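Local structure of carbonic anhydrase (Neosartorya fumigata, 7COI) at residues A[142-148]-A[195-200]. The protein probably catalyses the reversible hydration of carbon dioxide to hydrogencarbonate and a proton, as a zinc-dependent carbonic anhydrase of the beta class. Residues are numbered along the deposited sequence; the frame is centred on the assembly and turned at random.
Sequences NIANVIH and PWLIPL
Trp196 reaches out of helix 193-206 and donates its indole N-H to the carbonyl of Ile143, a worked example of how a helix side chain can tie down the irregular turn that follows a strand. NE1 lies 2.8 Å from Ile143 O, the bond is almost straight at 177°, and the carbonyl oxygen sits in the indole plane. The extended first torsion of Trp196, with CG anti to the backbone N, carries the ring across to the loop. A second bond runs the other way: His148 NE2 gives its hydrogen to Trp196 O at 2.8 Å, though bent to 131°. The same imidazole turns its edge to one face of the indole, CD2 lying 3.5 Å from Trp196 CZ3 with the planes inclined by 51°. Pro199 CG covers one face of the imidazole, 3.3 Å from His148 CE1, so bond, ring contact and proline together limit its rotation.

At the indole's rim, Asn142 places ND2 beside CZ2. Its amide, steeply inclined to the ring, bridges the turn by accepting from Val146 N through OD1 and donating from ND2 to Val146 O. Packing is looser on the aliphatic flank, where Val146 CG2 lies 4.0 Å and Ala144 CB 3.9 Å from Leu200 CD1, and Ile143 CG2 only approaches Leu197 CD2 at 4.3 Å. That flank is nevertheless buried; Pro199 alone among the touching residues is partly exposed. Ala156 of the second subunit packs on Trp196, and Ala150 of the third on His148.

Ala144 lies close to Cys119 and Cys178, two of the zinc ligands; the contact thus joins helix 193-206 to the loop after strand 137-142, consistent with holding that loop in place beside the zinc site of the beta-carbonic anhydrase fold.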
# COMPACT_ATOMS: atom_id res chain seq x y z
N ASN A 142 14.86 -0.35 -2.64
CA ASN A 142 13.64 -0.85 -3.30
C ASN A 142 13.91 -0.85 -4.80
O ASN A 142 15.03 -0.42 -5.23
CB ASN A 142 12.39 -0.08 -2.85
CG ASN A 142 12.37 1.35 -3.35
OD1 ASN A 142 13.08 1.67 -4.30
ND2 ASN A 142 11.57 2.21 -2.71
N ILE A 143 12.94 -1.28 -5.59
CA ILE A 143 13.12 -1.28 -7.08
C ILE A 143 13.19 0.17 -7.60
O ILE A 143 12.19 0.92 -7.50
CB ILE A 143 12.03 -2.08 -7.79
CG1 ILE A 143 12.06 -3.56 -7.38
CG2 ILE A 143 12.21 -1.92 -9.30
CD1 ILE A 143 13.38 -4.28 -7.61
N ALA A 144 14.36 0.54 -8.13
CA ALA A 144 14.62 1.83 -8.80
C ALA A 144 14.47 3.01 -7.83
O ALA A 144 14.22 4.14 -8.31
CB ALA A 144 13.69 2.01 -9.97
N ASN A 145 14.71 2.80 -6.53
CA ASN A 145 14.80 3.93 -5.56
C ASN A 145 13.59 4.85 -5.78
O ASN A 145 13.75 6.07 -5.72
CB ASN A 145 16.18 4.64 -5.64
CG ASN A 145 16.65 5.06 -7.03
OD1 ASN A 145 17.26 4.27 -7.73
ND2 ASN A 145 16.41 6.32 -7.40
N VAL A 146 12.39 4.29 -5.91
CA VAL A 146 11.14 5.06 -6.20
C VAL A 146 10.52 5.47 -4.87
O VAL A 146 10.39 4.64 -3.96
CB VAL A 146 10.16 4.25 -7.06
CG1 VAL A 146 8.82 4.96 -7.23
CG2 VAL A 146 10.76 3.96 -8.41
N ILE A 147 10.15 6.75 -4.76
CA ILE A 147 9.37 7.27 -3.61
C ILE A 147 7.94 7.47 -4.05
O ILE A 147 7.63 8.50 -4.68
CB ILE A 147 9.98 8.56 -3.03
CG1 ILE A 147 11.48 8.41 -2.80
CG2 ILE A 147 9.23 8.96 -1.77
CD1 ILE A 147 12.00 9.09 -1.57
N HIS A 148 7.07 6.51 -3.73
CA HIS A 148 5.60 6.69 -3.83
C HIS A 148 5.22 7.49 -2.60
O HIS A 148 5.53 7.07 -1.50
CB HIS A 148 4.87 5.35 -3.82
CG HIS A 148 5.10 4.52 -5.03
ND1 HIS A 148 4.21 4.48 -6.07
CD2 HIS A 148 6.09 3.63 -5.33
CE1 HIS A 148 4.67 3.63 -6.98
NE2 HIS A 148 5.79 3.10 -6.55
N PRO A 195 2.28 -1.50 -11.26
CA PRO A 195 1.91 -0.40 -10.38
C PRO A 195 3.13 0.25 -9.72
O PRO A 195 3.13 1.48 -9.51
CB PRO A 195 0.90 -1.01 -9.39
CG PRO A 195 1.12 -2.52 -9.50
CD PRO A 195 1.60 -2.75 -10.92
N TRP A 196 4.10 -0.56 -9.34
CA TRP A 196 5.31 -0.07 -8.66
C TRP A 196 6.00 0.98 -9.56
O TRP A 196 6.49 2.01 -9.03
CB TRP A 196 6.26 -1.21 -8.29
CG TRP A 196 7.46 -0.62 -7.61
CD1 TRP A 196 8.69 -0.34 -8.14
CD2 TRP A 196 7.48 -0.12 -6.26
NE1 TRP A 196 9.47 0.25 -7.21
CE2 TRP A 196 8.75 0.45 -6.07
CE3 TRP A 196 6.55 -0.08 -5.22
CZ2 TRP A 196 9.14 1.01 -4.85
CZ3 TRP A 196 6.91 0.52 -4.03
CH2 TRP A 196 8.19 1.05 -3.86
N LEU A 197 6.04 0.73 -10.86
CA LEU A 197 6.82 1.56 -11.81
C LEU A 197 6.02 2.76 -12.31
O LEU A 197 6.61 3.56 -13.05
CB LEU A 197 7.29 0.68 -12.98
CG LEU A 197 8.31 -0.38 -12.57
CD1 LEU A 197 8.59 -1.31 -13.74
CD2 LEU A 197 9.59 0.23 -12.02
N ILE A 198 4.78 2.93 -11.90
CA ILE A 198 3.93 4.03 -12.46
C ILE A 198 4.65 5.38 -12.34
O ILE A 198 4.58 6.17 -13.30
CB ILE A 198 2.54 4.05 -11.81
CG1 ILE A 198 1.66 2.94 -12.35
CG2 ILE A 198 1.89 5.41 -12.02
CD1 ILE A 198 0.39 2.71 -11.52
N PRO A 199 5.28 5.76 -11.20
CA PRO A 199 5.93 7.07 -11.10
C PRO A 199 6.98 7.34 -12.17
O PRO A 199 7.11 8.49 -12.61
CB PRO A 199 6.56 7.05 -9.70
CG PRO A 199 5.63 6.14 -8.90
CD PRO A 199 5.30 5.05 -9.90
N LEU A 200 7.70 6.29 -12.58
CA LEU A 200 8.70 6.37 -13.65
C LEU A 200 7.98 6.58 -14.99
O LEU A 200 8.47 7.41 -15.76
CB LEU A 200 9.55 5.11 -13.64
CG LEU A 200 10.56 5.03 -12.51
CD1 LEU A 200 11.11 3.62 -12.39
CD2 LEU A 200 11.71 5.99 -12.76